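Mandelate racemase/muconate lactonizing protein (Alicyclobacillus acidocaldarius LAA1, PDB 3QLD) is a member of the mandelate racemase/muconate lactonizing family of the enolase superfamily, pairing an N-terminal capping domain with a TIM-barrel-like domain. Local coordinates at residues Trp116-Tyr119 and Ala120-Gly124; Val304-Val307 and His308-Ala312. All blocks are in the same frame, centred on the assembly; numbering follows the deposited sequence.

In the fold
Two helices, one from each domain, meet here. Interaction 1 comes first along the chain, in the last turns of helix 105-123 within the N-terminal family region; interaction 2 follows much later, on helix 303-313 of the barrel-like region, after the parallel strand 293-296. Their centres lie about 15 Å apart, the first about 21 Å from the centre of the chain and the second about 8 Å. They touch through Asp117 OD1 and His308 NE2, 2.9 Å apart and probably hydrogen-bonded. Around that bond, Leu127 of helix 127-130, packed against Trp116, Ala120 and His308, and Phe277, whose ring meets both Trp116 and His308 edge-to-face, bridge the N-terminal domain and the barrel.

Interaction 1 (Trp116-Tyr119 and Ala120-Gly124)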
loop_
_atom_site.group_PDB
_atom_site.type_symbol
_atom_site.label_atom_id
_atom_site.label_comp_id
_atom_site.label_asym_id
_atom_site.label_seq_id
_atom_site.Cartn_x
_atom_site.Cartn_y
_atom_site.Cartn_z
ATOM N N TRP A 116 19.678 -5.689 -12.126
ATOM C CA TRP A 116 19.605 -5.919 -13.580
ATOM C C TRP A 116 20.608 -5.050 -14.343
ATOM O O TRP A 116 21.245 -5.499 -15.331
ATOM C CB TRP A 116 18.189 -5.642 -14.100
ATOM C CG TRP A 116 17.271 -6.822 -14.014
ATOM C CD1 TRP A 116 16.342 -7.080 -13.049
ATOM C CD2 TRP A 116 17.160 -7.893 -14.965
ATOM N NE1 TRP A 116 15.683 -8.261 -13.318
ATOM C CE2 TRP A 116 16.151 -8.762 -14.504
ATOM C CE3 TRP A 116 17.804 -8.179 -16.183
ATOM C CZ2 TRP A 116 15.785 -9.919 -15.194
ATOM C CZ3 TRP A 116 17.447 -9.369 -16.871
ATOM C CH2 TRP A 116 16.446 -10.208 -16.365
ATOM N N ASP A 117 20.733 -3.804 -13.903
ATOM C CA ASP A 117 21.525 -2.822 -14.586
ATOM C C ASP A 117 22.991 -3.175 -14.365
ATOM O O ASP A 117 23.790 -3.117 -15.304
ATOM C CB ASP A 117 21.185 -1.407 -14.062
ATOM C CG ASP A 117 21.866 -0.305 -14.842
ATOM O OD1 ASP A 117 21.308 0.137 -15.884
ATOM O OD2 ASP A 117 22.982 0.116 -14.380
ATOM N N TRP A 118 23.343 -3.504 -13.122
ATOM C CA TRP A 118 24.714 -3.903 -12.779
ATOM C C TRP A 118 25.058 -5.143 -13.583
ATOM O O TRP A 118 26.138 -5.195 -14.185
ATOM C CB TRP A 118 24.853 -4.211 -11.286
ATOM C CG TRP A 118 26.031 -5.102 -10.997
ATOM C CD1 TRP A 118 27.352 -4.694 -10.884
ATOM C CD2 TRP A 118 26.030 -6.524 -10.843
ATOM N NE1 TRP A 118 28.144 -5.770 -10.619
ATOM C CE2 TRP A 118 27.375 -6.912 -10.610
ATOM C CE3 TRP A 118 25.020 -7.521 -10.855
ATOM C CZ2 TRP A 118 27.743 -8.248 -10.395
ATOM C CZ3 TRP A 118 25.379 -8.843 -10.618
ATOM C CH2 TRP A 118 26.742 -9.202 -10.425
ATOM N N TYR A 119 24.123 -6.095 -13.670
ATOM C CA TYR A 119 24.373 -7.361 -14.332
ATOM C C TYR A 119 24.673 -7.188 -15.828
ATOM O O TYR A 119 25.590 -7.850 -16.352
ATOM C CB TYR A 119 23.204 -8.356 -14.107
ATOM C CG TYR A 119 23.390 -9.689 -14.793
ATOM C CD1 TYR A 119 23.018 -9.851 -16.132
ATOM C CD2 TYR A 119 23.973 -10.755 -14.136
ATOM C CE1 TYR A 119 23.216 -11.089 -16.798
ATOM C CE2 TYR A 119 24.171 -12.007 -14.779
ATOM C CZ TYR A 119 23.777 -12.148 -16.109
ATOM O OH TYR A 119 23.962 -13.350 -16.752
ATOM N N ALA A 120 23.922 -6.324 -16.507
ATOM C CA ALA A 120 24.230 -5.997 -17.891
ATOM C C ALA A 120 25.637 -5.400 -18.056
ATOM O O ALA A 120 26.348 -5.732 -19.003
ATOM C CB ALA A 120 23.172 -5.045 -18.486
ATOM N N ALA A 121 26.047 -4.540 -17.131
ATOM C CA ALA A 121 27.344 -3.884 -17.223
ATOM C C ALA A 121 28.484 -4.853 -16.923
ATOM O O ALA A 121 29.591 -4.715 -17.503
ATOM C CB ALA A 121 27.392 -2.680 -16.270
ATOM N N ARG A 122 28.223 -5.807 -16.016
ATOM C CA ARG A 122 29.183 -6.813 -15.619
ATOM C C ARG A 122 29.441 -7.775 -16.761
ATOM O O ARG A 122 30.610 -8.208 -16.953
ATOM C CB ARG A 122 28.689 -7.562 -14.386
ATOM C CG ARG A 122 29.610 -8.657 -13.847
ATOM C CD ARG A 122 30.746 -8.071 -13.043
ATOM N NE ARG A 122 31.800 -9.051 -12.816
ATOM C CZ ARG A 122 32.916 -8.832 -12.111
ATOM N NH1 ARG A 122 33.131 -7.660 -11.493
ATOM N NH2 ARG A 122 33.824 -9.803 -12.007
ATOM N N THR A 123 28.373 -8.098 -17.509
ATOM C CA THR A 123 28.469 -9.068 -18.598
ATOM C C THR A 123 28.638 -8.387 -19.952
ATOM O O THR A 123 28.795 -9.062 -20.948
ATOM C CB THR A 123 27.252 -10.062 -18.658
ATOM O OG1 THR A 123 26.066 -9.377 -19.072
ATOM C CG2 THR A 123 27.039 -10.859 -17.326
ATOM N N GLY A 124 28.614 -7.052 -19.980
ATOM C CA GLY A 124 28.744 -6.260 -21.216
ATOM C C GLY A 124 27.666 -6.587 -22.265
ATOM O O GLY A 124 27.921 -6.541 -23.465
#
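Tyr119 and Thr123 meet one turn apart near the C-terminal end of helix 105-123, in the N-terminal domain of this enolase-superfamily fold. The contact is an i to i+4 one along a single helix, and just beyond it Gly124 leaves helical geometry with a positive phi.

The backbone supplies the regular ladder. Ala120 N donates to Trp116 O at 3.0 Å, Ala121 N to Asp117 O, and Arg122 N to Trp118 O at 2.8 Å. Tyr119 O does double duty: Thr123 N reaches it at 3.0 Å and Thr123 OG1 at 3.2 Å, from opposite faces of the carbonyl plane. With chi1 at 70°, the threonine hydroxyl folds back between its own N and carbonyl carbon, which places OG1 to donate to Tyr119 O.

Arg122 packs its aliphatic stem on the indole of Trp118. The two side chains lie alongside each other, pointing the same way, with CB of Arg122 over one face of the indole toward its rim and CG 3.9 Å from Trp118 CZ2. Indole and guanidinium planes differ by 34°.

Polar bonds tie the far ends of Arg122 and Trp118 to the end of strand 25-38 and the turn after it. Arg122 NH1 forms salt bridges with Asp38 OD1 and Asp40 OD2. The single atom Asp38 OD1 also accepts from Trp118 NE1, which fixes the indole and the guanidinium relative to each other. On another side of the helix, Asp117 OD2 accepts from Trp45 N, and OD1 from Val356 N and His308 NE2.

The remaining apolar contact is a CH-pi interaction: Thr123 CG2 sits over one face of the Tyr119 ring, 3.9 Å from its centroid and 19° off the ring normal, with Tyr119 CZ its nearest ring atom at 3.7 Å.

Interaction 2 (Val304-Val307 and His308-Ala312); sequences VGRV and HGLIA
Helix 303-313, which follows the parallel strand 293-296 in the barrel-like domain, carries this contact: Val304-Val307 and His308-Ala312 are successive turns of one buried helix. Four i to i+4 backbone bonds join them. His308 N donates to Val304 O at 3.1 Å with an N-H...O angle of 172°, close to straight, and Leu310 N to Arg306 O at 2.8 Å. Gly309 N bonds to Gly305 O at 3.0 Å and makes a weak second bond to Arg306 O, while Ile311 N closes on Val307 O.

In two i to i+4 pairs the side chains lie side by side. The CG of Arg306 touches Leu310 CD1 at 3.8 Å; the arginine's aliphatic part starts out extended and then bends at chi3 (-41°), turning its guanidinium toward Glu301. Val307 CG1 and Ile311 CD1 meet at 4.0 Å, both side chains pointing the same way. Ile340 lies against Val307 and Leu310, and Pro351 against Leu310 and Ile311, which continues the apolar packing beyond the helix.

His308 takes a different course. Its CG lies beside its own backbone N (chi1 -77°), which brings one face of the imidazole over Val304 O, 3.7 Å from CG. Phe277 meets the imidazole edge-to-face, and Leu127 packs against the histidine as well.

In chemical terms, the contact combines an apolar surface with two buried polar groups. Arg306 NH2 bonds to Glu301 O, and NH1 makes weak bonds to Gly325 O and Tyr330 OH, so the buried guanidinium has partners on both terminal nitrogens. The imidazole NE2 of His308 looks to the carboxylate of Asp117, a pairing that would probably favour a proton on that nitrogen.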
loop_
_atom_site.group_PDB
_atom_site.type_symbol
_atom_site.label_atom_id
_atom_site.label_comp_id
_atom_site.label_asym_id
_atom_site.label_seq_id
_atom_site.Cartn_x
_atom_site.Cartn_y
_atom_site.Cartn_z
ATOM N N VAL A 304 17.872 8.331 -15.631
ATOM C CA VAL A 304 18.035 6.924 -15.262
ATOM C C VAL A 304 16.746 6.118 -15.398
ATOM O O VAL A 304 16.699 5.113 -16.105
ATOM C CB VAL A 304 18.713 6.790 -13.836
ATOM C CG1 VAL A 304 18.719 5.319 -13.348
ATOM C CG2 VAL A 304 20.194 7.319 -13.959
ATOM N N GLY A 305 15.734 6.496 -14.639
ATOM C CA GLY A 305 14.366 6.003 -14.836
ATOM C C GLY A 305 13.804 6.090 -16.263
ATOM O O GLY A 305 13.111 5.180 -16.714
ATOM N N ARG A 306 14.131 7.158 -16.985
ATOM C CA ARG A 306 13.605 7.316 -18.348
ATOM C C ARG A 306 14.248 6.269 -19.283
ATOM O O ARG A 306 13.565 5.639 -20.096
ATOM C CB ARG A 306 13.870 8.723 -18.856
ATOM C CG ARG A 306 13.367 8.998 -20.283
ATOM C CD ARG A 306 13.391 10.488 -20.590
ATOM N NE ARG A 306 12.923 11.205 -19.426
ATOM C CZ ARG A 306 11.666 11.541 -19.229
ATOM N NH1 ARG A 306 10.741 11.283 -20.160
ATOM N NH2 ARG A 306 11.332 12.107 -18.082
ATOM N N VAL A 307 15.553 6.100 -19.155
ATOM C CA VAL A 307 16.300 5.039 -19.887
ATOM C C VAL A 307 15.743 3.644 -19.631
ATOM O O VAL A 307 15.388 2.928 -20.583
ATOM C CB VAL A 307 17.830 5.087 -19.604
ATOM C CG1 VAL A 307 18.498 3.747 -20.020
ATOM C CG2 VAL A 307 18.392 6.231 -20.378
ATOM N N HIS A 308 15.560 3.287 -18.362
ATOM C CA HIS A 308 14.954 1.987 -17.985
ATOM C C HIS A 308 13.525 1.778 -18.482
ATOM O O HIS A 308 13.144 0.649 -18.806
ATOM C CB HIS A 308 15.023 1.781 -16.449
ATOM C CG HIS A 308 16.387 1.385 -15.960
ATOM N ND1 HIS A 308 16.685 1.230 -14.621
ATOM C CD2 HIS A 308 17.541 1.126 -16.635
ATOM C CE1 HIS A 308 17.957 0.868 -14.490
ATOM N NE2 HIS A 308 18.496 0.786 -15.703
ATOM N N GLY A 309 12.751 2.883 -18.541
ATOM C CA GLY A 309 11.362 2.888 -18.949
ATOM C C GLY A 309 11.310 2.742 -20.477
ATOM O O GLY A 309 10.478 2.050 -21.003
ATOM N N LEU A 310 12.197 3.424 -21.194
ATOM C CA LEU A 310 12.313 3.111 -22.651
ATOM C C LEU A 310 12.754 1.676 -22.977
ATOM O O LEU A 310 12.265 1.104 -23.912
ATOM C CB LEU A 310 13.193 4.145 -23.325
ATOM C CG LEU A 310 12.696 5.599 -23.219
ATOM C CD1 LEU A 310 13.837 6.655 -23.284
ATOM C CD2 LEU A 310 11.635 6.018 -24.269
ATOM N N ILE A 311 13.653 1.076 -22.206
ATOM C CA ILE A 311 13.981 -0.333 -22.365
ATOM C C ILE A 311 12.762 -1.256 -22.149
ATOM O O ILE A 311 12.517 -2.132 -22.929
ATOM C CB ILE A 311 15.160 -0.702 -21.475
ATOM C CG1 ILE A 311 16.424 -0.009 -22.032
ATOM C CG2 ILE A 311 15.269 -2.208 -21.253
ATOM C CD1 ILE A 311 17.596 0.042 -21.104
ATOM N N ALA A 312 11.998 -1.070 -21.073
ATOM C CA ALA A 312 10.720 -1.803 -20.957
ATOM C C ALA A 312 9.756 -1.539 -22.171
ATOM O O ALA A 312 9.026 -2.438 -22.625
ATOM C CB ALA A 312 10.030 -1.423 -19.638
#